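Local structure of fatty acid synthase 1, isoform A (Drosophila melanogaster, 6FN6) at residues T56-E61 and G102-P107; E113-E118 and S229-I234; K136-R141 and S181-N186; T194-A199 and R242-N247. The protein probably belongs to a multifunctional NADPH-dependent synthase of long-chain saturated fatty acids, of which this chain is the dehydratase, enoylreductase and ketoreductase region. One frame throughout, in Å; residues are numbered along the deposited sequence.

Overall arrangement
All four contacts lie in the dehydratase part, near the N terminus of the chain. Interaction 1 comes first: it pairs strands 58-65 and 98-105 and closes a loop of 40 residues. Interaction 2 then joins the loop 113-118 to the turn before strand 233-236, closing a much longer loop. Interaction 3 is nested inside that loop and joins the C-terminal part of helix 131-141 (136-141) to the end of helix 170-183 and the residues after it (181-186). Interaction 4 crosses interaction 2, because 194-199 lies within its loop and 242-247 lies beyond. It also meets interaction 1: strand 191-201 borders strand 58-65, and Glu61 forms a salt bridge with Arg198. This junction links the two predicted hotdog halves.

Interaction 1: T56-E61 and G102-P107; sequences TPVVME and GKITIP
Lys103 O accepts the N-H of Glu61 at 2.7 Å from Glu61 N, with the donor tilted 25° from the carbonyl plane. Lys103 N gives back to Glu61 O at 2.8 Å. Further along, Val59 N donates to Thr105 O at 3.0 Å, and Thr105 N returns a bond to Val59 O. Met60 and Ile104 form the non-hydrogen-bonded pair between these two hydrogen-bonded pairs.

Glu61 and Lys103 lie side by side and point the same way. Glu61 OE2 rests against the aliphatic chain, 3.8 Å from Lys103 CE. The lysine is extended to its end, with CG turned opposite the backbone N (chi1 173°), which carries its amine past the carboxylate. Glu61 OE2 and Lys103 NZ are 4.1 Å apart, beyond a salt bridge. The stronger mate of Glu61 is Arg198 on strand 191-201.

On the same face, Val59 CG2 meets Pro107 CG at 3.9 Å. On the other face, Ile104 CD1 is shared: Met60 CG touches it at 4.2 Å, and Val58 CB also reaches it. Trp42 of helix 34-48 packs on Val58 and Met60. The Thr56 and Ile106 side chains cross at an angle, with Thr56 CG2 4.0 Å from Ile106 CD1.

The two strands run antiparallel, at 162° between their directions. A sheet of antiparallel strands packed on a central helix is the hallmark of the hotdog fold, here the predicted N-terminal one of the dehydratase.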
# COMPACT_ATOMS: atom_id res chain seq x y z
N THR A 56 -5.72 -1.99 -33.23
CA THR A 56 -5.69 -1.17 -32.03
C THR A 56 -4.56 -1.56 -31.07
O THR A 56 -4.64 -2.59 -30.41
CB THR A 56 -7.03 -1.26 -31.26
OG1 THR A 56 -8.12 -1.06 -32.16
CG2 THR A 56 -7.09 -0.22 -30.15
N PRO A 57 -3.50 -0.73 -31.00
CA PRO A 57 -2.44 -1.01 -30.02
C PRO A 57 -2.87 -0.65 -28.60
O PRO A 57 -3.61 0.31 -28.41
CB PRO A 57 -1.29 -0.12 -30.50
CG PRO A 57 -1.95 1.01 -31.20
CD PRO A 57 -3.18 0.43 -31.84
N VAL A 58 -2.42 -1.43 -27.62
CA VAL A 58 -2.80 -1.18 -26.23
C VAL A 58 -1.62 -1.41 -25.28
O VAL A 58 -0.63 -2.03 -25.65
CB VAL A 58 -4.00 -2.06 -25.81
CG1 VAL A 58 -5.22 -1.74 -26.67
CG2 VAL A 58 -3.63 -3.54 -25.90
N VAL A 59 -1.75 -0.89 -24.06
CA VAL A 59 -0.77 -1.11 -23.01
C VAL A 59 -1.48 -1.60 -21.76
O VAL A 59 -2.26 -0.86 -21.16
CB VAL A 59 0.05 0.16 -22.72
CG1 VAL A 59 0.98 -0.05 -21.53
CG2 VAL A 59 0.84 0.57 -23.95
N MET A 60 -1.21 -2.84 -21.38
CA MET A 60 -1.79 -3.40 -20.16
C MET A 60 -0.82 -3.26 -19.01
O MET A 60 0.39 -3.38 -19.20
CB MET A 60 -2.15 -4.87 -20.37
CG MET A 60 -3.05 -5.10 -21.57
SD MET A 60 -3.71 -6.77 -21.63
CE MET A 60 -4.14 -6.86 -23.36
N GLU A 61 -1.34 -3.00 -17.82
CA GLU A 61 -0.49 -2.79 -16.65
C GLU A 61 -1.08 -3.45 -15.40
O GLU A 61 -2.29 -3.57 -15.26
CB GLU A 61 -0.28 -1.30 -16.39
CG GLU A 61 0.45 -0.59 -17.51
CD GLU A 61 0.58 0.90 -17.25
OE1 GLU A 61 1.54 1.30 -16.56
OE2 GLU A 61 -0.28 1.67 -17.74
N GLY A 102 -6.51 -5.71 -13.84
CA GLY A 102 -5.40 -4.93 -14.35
C GLY A 102 -5.84 -3.60 -14.92
O GLY A 102 -6.97 -3.16 -14.70
N LYS A 103 -4.95 -2.96 -15.66
CA LYS A 103 -5.22 -1.66 -16.26
C LYS A 103 -4.92 -1.71 -17.75
O LYS A 103 -3.98 -2.38 -18.17
CB LYS A 103 -4.38 -0.57 -15.57
CG LYS A 103 -4.46 0.80 -16.22
CD LYS A 103 -3.58 1.80 -15.49
CE LYS A 103 -3.51 3.13 -16.24
NZ LYS A 103 -2.68 4.13 -15.52
N ILE A 104 -5.72 -1.00 -18.54
CA ILE A 104 -5.53 -0.98 -19.99
C ILE A 104 -5.81 0.41 -20.55
O ILE A 104 -6.83 1.02 -20.23
CB ILE A 104 -6.42 -2.04 -20.68
CG1 ILE A 104 -6.06 -2.14 -22.17
CG2 ILE A 104 -7.90 -1.70 -20.51
CD1 ILE A 104 -6.66 -3.35 -22.86
N THR A 105 -4.90 0.90 -21.38
CA THR A 105 -5.04 2.22 -21.99
C THR A 105 -4.50 2.23 -23.41
O THR A 105 -3.54 1.52 -23.73
CB THR A 105 -4.32 3.31 -21.17
OG1 THR A 105 -2.94 2.98 -21.05
CG2 THR A 105 -4.93 3.44 -19.78
N ILE A 106 -5.10 3.05 -24.26
CA ILE A 106 -4.62 3.25 -25.62
C ILE A 106 -3.59 4.38 -25.61
O ILE A 106 -3.94 5.53 -25.34
CB ILE A 106 -5.77 3.56 -26.60
CG1 ILE A 106 -6.69 2.34 -26.72
CG2 ILE A 106 -5.23 3.95 -27.97
CD1 ILE A 106 -7.98 2.60 -27.46
N PRO A 107 -2.31 4.05 -25.89
CA PRO A 107 -1.24 5.05 -25.75
C PRO A 107 -1.24 6.13 -26.83
O PRO A 107 -1.81 5.94 -27.91
CB PRO A 107 0.03 4.20 -25.86
CG PRO A 107 -0.36 3.06 -26.72
CD PRO A 107 -1.79 2.76 -26.38

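Interaction 2: E113-E118 and S229-I234; sequences EELPLE and SDINVI
Leu115 and Val233 make the nearest backbone approach, and even there their CA atoms stand 9.5 Å apart. The contact is therefore made by side chains alone. Segment 113-118 has no regular helix or strand. It bends at Pro116, the centre of an inverse gamma turn, where Leu117 N gives a weak bond to Leu115 O. The bend leaves both Leu115 and Leu117 with their CB atoms directed toward 229-234. In that segment, residues 229-231 have helical backbone angles without the regular bonds. Asn232 then takes a positive phi of 62°. Asn232 and Val233 both face Tyr228, which makes a G1 beta bulge where strand 233-236 begins.

Four apolar side chains meet. Leu117 and Ile231 reach toward each other tip to tip, with Leu117 CD2 3.9 Å from Ile231 CD1. Ile231 holds CG1 between its backbone N and carbonyl carbon (chi1 60°), and from there CD1 extends to the leucine. Leu115 CD1 touches Val233 CG2 at 4.1 Å, the two side chains crossing at a slant. Leu117 CD1 lies 4.2 Å from Val233 CG1, and Leu115 CD1 also approaches Ile231 CD1. The patch is a small apolar cluster of these methyl ends.

Arg774 of the second subunit packs on Leu117 and Ile231, and Gln770 of that subunit packs on Leu115. Within the chain, Glu118 O is hydrogen-bonded to Tyr228 OH. The loop between the two predicted hotdog regions is in this way laid against the bulged hairpin of strands 223-228 and 233-236, as suits a linker in a double-hotdog dehydratase.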
# COMPACT_ATOMS: atom_id res chain seq x y z
N GLU A 113 6.20 3.68 -26.25
CA GLU A 113 5.96 2.85 -25.08
C GLU A 113 6.86 1.61 -25.02
O GLU A 113 6.94 0.94 -23.99
CB GLU A 113 4.49 2.41 -25.04
CG GLU A 113 3.50 3.56 -24.90
CD GLU A 113 3.53 4.20 -23.53
OE1 GLU A 113 3.35 3.48 -22.53
OE2 GLU A 113 3.75 5.43 -23.45
N GLU A 114 7.54 1.31 -26.13
CA GLU A 114 8.39 0.12 -26.20
C GLU A 114 9.83 0.43 -25.80
O GLU A 114 10.24 1.59 -25.76
CB GLU A 114 8.37 -0.45 -27.62
CG GLU A 114 6.97 -0.66 -28.18
CD GLU A 114 6.93 -1.69 -29.28
OE1 GLU A 114 6.96 -1.30 -30.47
OE2 GLU A 114 6.86 -2.90 -28.97
N LEU A 115 10.59 -0.62 -25.49
CA LEU A 115 11.99 -0.46 -25.12
C LEU A 115 12.90 -0.71 -26.33
O LEU A 115 12.66 -1.64 -27.10
CB LEU A 115 12.37 -1.43 -23.99
CG LEU A 115 11.75 -1.19 -22.61
CD1 LEU A 115 12.09 -2.34 -21.68
CD2 LEU A 115 12.24 0.12 -22.01
N PRO A 116 13.95 0.11 -26.49
CA PRO A 116 14.90 -0.07 -27.60
C PRO A 116 15.89 -1.20 -27.33
O PRO A 116 17.01 -0.93 -26.90
CB PRO A 116 15.61 1.28 -27.68
CG PRO A 116 15.58 1.78 -26.28
CD PRO A 116 14.29 1.30 -25.69
N LEU A 117 15.48 -2.43 -27.58
CA LEU A 117 16.29 -3.59 -27.24
C LEU A 117 16.78 -4.31 -28.50
O LEU A 117 16.00 -4.56 -29.42
CB LEU A 117 15.50 -4.56 -26.36
CG LEU A 117 15.19 -4.06 -24.95
CD1 LEU A 117 14.11 -4.91 -24.30
CD2 LEU A 117 16.44 -4.03 -24.09
N GLU A 118 18.07 -4.62 -28.52
CA GLU A 118 18.67 -5.34 -29.64
C GLU A 118 18.80 -6.83 -29.33
O GLU A 118 18.91 -7.22 -28.16
CB GLU A 118 20.04 -4.75 -29.98
CG GLU A 118 19.97 -3.42 -30.72
CD GLU A 118 19.48 -3.58 -32.15
OE1 GLU A 118 19.23 -4.72 -32.57
OE2 GLU A 118 19.36 -2.55 -32.85
N SER A 229 17.31 -11.15 -18.61
CA SER A 229 17.17 -11.48 -17.20
C SER A 229 17.41 -10.29 -16.26
O SER A 229 16.82 -10.21 -15.18
CB SER A 229 18.12 -12.62 -16.83
OG SER A 229 19.46 -12.28 -17.11
N ASP A 230 18.27 -9.36 -16.67
CA ASP A 230 18.59 -8.21 -15.83
C ASP A 230 17.39 -7.28 -15.66
O ASP A 230 17.07 -6.87 -14.54
CB ASP A 230 19.77 -7.42 -16.42
CG ASP A 230 21.08 -8.17 -16.33
OD1 ASP A 230 21.04 -9.39 -16.05
OD2 ASP A 230 22.14 -7.55 -16.54
N ILE A 231 16.73 -6.96 -16.77
CA ILE A 231 15.61 -6.03 -16.75
C ILE A 231 14.27 -6.77 -16.65
O ILE A 231 13.22 -6.14 -16.47
CB ILE A 231 15.63 -5.11 -17.99
CG1 ILE A 231 15.54 -5.94 -19.27
CG2 ILE A 231 16.90 -4.27 -17.99
CD1 ILE A 231 15.34 -5.10 -20.53
N ASN A 232 14.31 -8.09 -16.78
CA ASN A 232 13.11 -8.92 -16.69
C ASN A 232 12.11 -8.57 -17.79
O ASN A 232 11.02 -8.08 -17.52
CB ASN A 232 12.45 -8.76 -15.32
CG ASN A 232 11.37 -9.80 -15.07
OD1 ASN A 232 10.83 -10.40 -16.01
ND2 ASN A 232 11.05 -10.03 -13.80
N VAL A 233 12.49 -8.85 -19.04
CA VAL A 233 11.62 -8.57 -20.18
C VAL A 233 11.62 -9.73 -21.17
O VAL A 233 12.67 -10.31 -21.47
CB VAL A 233 12.05 -7.26 -20.88
CG1 VAL A 233 11.19 -7.00 -22.12
CG2 VAL A 233 11.96 -6.09 -19.92
N ILE A 234 10.43 -10.08 -21.65
CA ILE A 234 10.28 -11.05 -22.73
C ILE A 234 9.78 -10.29 -23.95
O ILE A 234 8.68 -9.74 -23.93
CB ILE A 234 9.30 -12.18 -22.36
CG1 ILE A 234 9.64 -12.80 -21.00
CG2 ILE A 234 9.32 -13.27 -23.42
CD1 ILE A 234 8.43 -13.33 -20.27

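Interaction 3: K136-R141 and S181-N186; sequences KELRLR and SILSKN
Arg141 sends its guanidinium end toward the backbone oxygens of Ile182, Leu183 and Lys185. Leu183 O lies at the guanidinium edge, near its plane, 3.4 Å from Arg141 NH2. The other two oxygens approach obliquely. Arg141 NH1 is 3.1 Å from Ile182 O, and all three bonds are weak.

A firmer hold comes from within the helix. Arg141 grips Glu137 side-on: NE and NH2 both bond to OE2, each at 2.9 Å. OE2 is met on its anti side, and it lies close to the guanidinium plane. Glu137 has its CG opposite the backbone N (chi1 166°) and bends at chi2 (63°), which brings the carboxylate round to the arginine. Arg971 and Arg188 also form salt bridges with this carboxylate. A leucine in place of Arg141 would probably leave Glu137 without its mate in the helix and the oxygens of Leu183 and Lys185 without this donor.

Leu138 and Leu183 cross at about a right angle, with their CD2 atoms 4.0 Å apart. Glu137 slides past Leu183 in the opposite direction, its CG 4.0 Å from Leu183 CD2.

The side chain of Ile182 is about 7 Å from that of Asp175, the predicted proton donor of the dehydratase. Tyr143 of strand 143-145 packs on both Leu138 and Ile182, helix 963-974 of the ketoreductase part covers Glu137, and strand 239-248 meets Ser181 and Lys185.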
# COMPACT_ATOMS: atom_id res chain seq x y z
N LYS A 136 9.67 -31.83 -24.34
CA LYS A 136 10.01 -32.96 -23.49
C LYS A 136 10.35 -32.44 -22.10
O LYS A 136 9.89 -32.97 -21.09
CB LYS A 136 11.17 -33.77 -24.07
CG LYS A 136 11.78 -34.74 -23.07
CD LYS A 136 12.72 -35.74 -23.72
CE LYS A 136 13.13 -36.80 -22.72
NZ LYS A 136 14.21 -37.68 -23.22
N GLU A 137 11.16 -31.39 -22.06
CA GLU A 137 11.54 -30.74 -20.81
C GLU A 137 10.30 -30.29 -20.05
O GLU A 137 10.15 -30.57 -18.86
CB GLU A 137 12.46 -29.54 -21.09
CG GLU A 137 12.67 -28.58 -19.91
CD GLU A 137 13.36 -29.25 -18.74
OE1 GLU A 137 13.94 -30.34 -18.92
OE2 GLU A 137 13.33 -28.68 -17.63
N LEU A 138 9.41 -29.58 -20.74
CA LEU A 138 8.21 -29.03 -20.13
C LEU A 138 7.27 -30.13 -19.62
O LEU A 138 6.68 -30.00 -18.56
CB LEU A 138 7.48 -28.14 -21.13
CG LEU A 138 8.23 -26.88 -21.58
CD1 LEU A 138 7.45 -26.16 -22.66
CD2 LEU A 138 8.50 -25.95 -20.42
N ARG A 139 7.13 -31.20 -20.40
CA ARG A 139 6.29 -32.33 -20.01
C ARG A 139 6.66 -32.84 -18.62
O ARG A 139 5.78 -33.12 -17.80
CB ARG A 139 6.40 -33.48 -21.01
CG ARG A 139 5.38 -33.44 -22.14
CD ARG A 139 5.21 -34.80 -22.81
NE ARG A 139 6.48 -35.34 -23.31
CZ ARG A 139 6.99 -35.06 -24.51
NH1 ARG A 139 6.36 -34.24 -25.34
NH2 ARG A 139 8.15 -35.61 -24.87
N LEU A 140 7.95 -32.96 -18.36
CA LEU A 140 8.42 -33.47 -17.08
C LEU A 140 8.03 -32.54 -15.94
O LEU A 140 7.92 -32.97 -14.79
CB LEU A 140 9.94 -33.65 -17.09
CG LEU A 140 10.44 -35.04 -17.48
CD1 LEU A 140 9.99 -35.42 -18.88
CD2 LEU A 140 11.95 -35.08 -17.36
N ARG A 141 7.82 -31.27 -16.26
CA ARG A 141 7.46 -30.29 -15.24
C ARG A 141 5.96 -30.25 -14.96
O ARG A 141 5.53 -29.74 -13.93
CB ARG A 141 7.93 -28.90 -15.67
CG ARG A 141 9.43 -28.80 -15.89
CD ARG A 141 9.88 -27.35 -15.84
NE ARG A 141 11.17 -27.13 -16.48
CZ ARG A 141 11.83 -25.98 -16.44
NH1 ARG A 141 11.33 -24.94 -15.77
NH2 ARG A 141 13.00 -25.86 -17.05
N SER A 181 9.80 -18.12 -21.13
CA SER A 181 10.34 -17.54 -19.90
C SER A 181 10.47 -18.60 -18.81
O SER A 181 11.36 -18.53 -17.97
CB SER A 181 9.45 -16.40 -19.43
OG SER A 181 9.99 -15.76 -18.29
N ILE A 182 9.58 -19.58 -18.84
CA ILE A 182 9.57 -20.63 -17.82
C ILE A 182 10.74 -21.58 -18.05
O ILE A 182 11.24 -22.20 -17.11
CB ILE A 182 8.22 -21.37 -17.82
CG1 ILE A 182 7.12 -20.46 -17.28
CG2 ILE A 182 8.29 -22.65 -16.99
CD1 ILE A 182 5.70 -20.94 -17.56
N LEU A 183 11.18 -21.70 -19.30
CA LEU A 183 12.31 -22.57 -19.64
C LEU A 183 13.56 -22.17 -18.88
O LEU A 183 14.29 -23.03 -18.38
CB LEU A 183 12.60 -22.52 -21.14
CG LEU A 183 11.95 -23.53 -22.08
CD1 LEU A 183 12.52 -23.35 -23.48
CD2 LEU A 183 12.14 -24.97 -21.61
N SER A 184 13.82 -20.87 -18.82
CA SER A 184 15.04 -20.36 -18.20
C SER A 184 15.09 -20.62 -16.70
O SER A 184 16.16 -20.62 -16.10
CB SER A 184 15.16 -18.86 -18.48
OG SER A 184 14.01 -18.16 -18.04
N LYS A 185 13.92 -20.85 -16.09
CA LYS A 185 13.86 -21.13 -14.66
C LYS A 185 14.58 -22.43 -14.33
O LYS A 185 14.39 -23.44 -15.00
CB LYS A 185 12.41 -21.18 -14.19
CG LYS A 185 11.74 -19.82 -14.10
CD LYS A 185 10.30 -19.93 -13.63
CE LYS A 185 9.73 -18.57 -13.24
NZ LYS A 185 10.34 -18.05 -11.99
N ASN A 186 15.41 -22.39 -13.30
CA ASN A 186 16.29 -23.51 -12.96
C ASN A 186 15.51 -24.67 -12.34
O ASN A 186 15.75 -25.83 -12.67
CB ASN A 186 17.39 -23.04 -12.01
CG ASN A 186 18.53 -24.04 -11.92
OD1 ASN A 186 18.37 -25.22 -12.22
ND2 ASN A 186 19.70 -23.56 -11.50

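Interaction 4: T194-A199 and R242-N247; sequences TRIERA and RGLKAN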
# COMPACT_ATOMS: atom_id res chain seq x y z
N THR A 194 1.44 -15.37 -12.29
CA THR A 194 0.74 -14.69 -11.20
C THR A 194 0.50 -13.23 -11.55
O THR A 194 -0.61 -12.72 -11.41
CB THR A 194 1.53 -14.77 -9.88
OG1 THR A 194 1.68 -16.14 -9.50
CG2 THR A 194 0.81 -14.01 -8.77
N ARG A 195 1.56 -12.57 -12.02
CA ARG A 195 1.49 -11.16 -12.34
C ARG A 195 2.28 -10.82 -13.59
O ARG A 195 3.22 -11.53 -13.95
CB ARG A 195 2.01 -10.32 -11.17
CG ARG A 195 0.96 -9.99 -10.12
CD ARG A 195 1.56 -9.22 -8.95
NE ARG A 195 2.22 -10.11 -7.99
CZ ARG A 195 3.50 -10.03 -7.63
NH1 ARG A 195 4.30 -9.11 -8.13
NH2 ARG A 195 3.97 -10.90 -6.74
N ILE A 196 1.88 -9.74 -14.24
CA ILE A 196 2.66 -9.14 -15.31
C ILE A 196 2.56 -7.63 -15.13
O ILE A 196 1.47 -7.07 -15.15
CB ILE A 196 2.18 -9.57 -16.71
CG1 ILE A 196 2.16 -11.09 -16.83
CG2 ILE A 196 3.09 -8.97 -17.78
CD1 ILE A 196 1.64 -11.62 -18.15
N GLU A 197 3.71 -6.99 -14.91
CA GLU A 197 3.74 -5.56 -14.63
C GLU A 197 3.29 -4.76 -15.84
O GLU A 197 2.47 -3.84 -15.72
CB GLU A 197 5.14 -5.14 -14.20
CG GLU A 197 5.27 -3.65 -13.87
CD GLU A 197 6.08 -2.88 -14.89
OE1 GLU A 197 7.21 -3.32 -15.21
OE2 GLU A 197 5.59 -1.84 -15.38
N ARG A 198 3.83 -5.09 -17.01
CA ARG A 198 3.51 -4.35 -18.22
C ARG A 198 3.52 -5.25 -19.46
O ARG A 198 4.40 -6.08 -19.63
CB ARG A 198 4.49 -3.19 -18.41
CG ARG A 198 4.03 -2.12 -19.38
CD ARG A 198 5.11 -1.07 -19.57
NE ARG A 198 4.56 0.22 -19.99
CZ ARG A 198 4.13 1.16 -19.15
NH1 ARG A 198 4.18 0.97 -17.84
NH2 ARG A 198 3.65 2.30 -19.63
N ALA A 199 2.52 -5.06 -20.31
CA ALA A 199 2.42 -5.80 -21.56
C ALA A 199 2.10 -4.84 -22.70
O ALA A 199 0.97 -4.37 -22.83
CB ALA A 199 1.36 -6.89 -21.46
N ARG A 242 6.95 -7.14 -19.54
CA ARG A 242 7.86 -6.75 -18.47
C ARG A 242 7.37 -7.25 -17.11
O ARG A 242 6.17 -7.33 -16.86
CB ARG A 242 8.00 -5.22 -18.43
CG ARG A 242 8.23 -4.57 -19.78
CD ARG A 242 8.46 -3.08 -19.63
NE ARG A 242 8.26 -2.36 -20.89
CZ ARG A 242 8.35 -1.04 -21.02
NH1 ARG A 242 8.64 -0.29 -19.97
NH2 ARG A 242 8.14 -0.47 -22.20
N GLY A 243 8.31 -7.59 -16.23
CA GLY A 243 7.99 -7.93 -14.86
C GLY A 243 7.08 -9.13 -14.67
O GLY A 243 6.11 -9.07 -13.92
N LEU A 244 7.39 -10.23 -15.35
CA LEU A 244 6.60 -11.45 -15.20
C LEU A 244 6.88 -12.13 -13.86
O LEU A 244 8.03 -12.27 -13.45
CB LEU A 244 6.90 -12.42 -16.36
CG LEU A 244 6.22 -13.79 -16.29
CD1 LEU A 244 4.71 -13.66 -16.21
CD2 LEU A 244 6.62 -14.63 -17.49
N LYS A 245 5.81 -12.51 -13.17
CA LYS A 245 5.92 -13.25 -11.91
C LYS A 245 5.13 -14.56 -12.00
O LYS A 245 3.93 -14.55 -12.29
CB LYS A 245 5.40 -12.42 -10.73
CG LYS A 245 6.15 -11.11 -10.48
CD LYS A 245 7.42 -11.32 -9.67
CE LYS A 245 7.94 -10.00 -9.11
NZ LYS A 245 8.30 -9.04 -10.19
N ALA A 246 5.80 -15.67 -11.75
CA ALA A 246 5.14 -16.97 -11.74
C ALA A 246 5.27 -17.63 -10.37
O ALA A 246 6.33 -17.60 -9.76
CB ALA A 246 5.73 -17.88 -12.82
N ASN A 247 4.17 -18.22 -9.90
CA ASN A 247 4.17 -18.93 -8.64
C ASN A 247 4.04 -20.43 -8.85
O ASN A 247 3.38 -20.88 -9.79
CB ASN A 247 3.05 -18.44 -7.73
CG ASN A 247 3.45 -17.21 -6.94
OD1 ASN A 247 3.56 -16.11 -7.50
ND2 ASN A 247 3.66 -17.39 -5.65
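Arg242 CB starts 3.8 Å from Glu197 OE1. CG follows near the backbone oxygen of Arg198. Arg242 CD lies 3.9 Å from Arg198 CD, as the two arginines run side by side and point the same way. Arg242 NE is 3.7 Å from Arg198 CD and forms a salt bridge with Glu240. Arg198 CD sits over the centre of the Arg242 guanidinium, 3.5 Å from CZ and 4.1 Å from NH2. Arg242 NH1 stands 4.1 Å from Arg198 NE, and the two guanidinium planes are 31° apart. These like charges are probably eased by Glu240 on one arginine and by Glu61 and Glu113 on the other. With an alanine in place of Arg242, Arg198 CD would probably lose the flat group it rests on, and Glu240 its ion-pair mate.

The backbones form an antiparallel ladder in the predicted C-terminal hotdog fold, broken by two classic beta bulges. In one, Glu197 and Arg198 face Arg242. In the other, Thr194 and Arg195 face Lys245, and both give their N-H to Lys245 O.

Ile196 CG1 packs on Leu244 CD1 at 3.7 Å. Lys245 CG lies over a face of the Arg195 guanidinium. Thr194 OG1 donates to Asn247 OD1 at 2.7 Å.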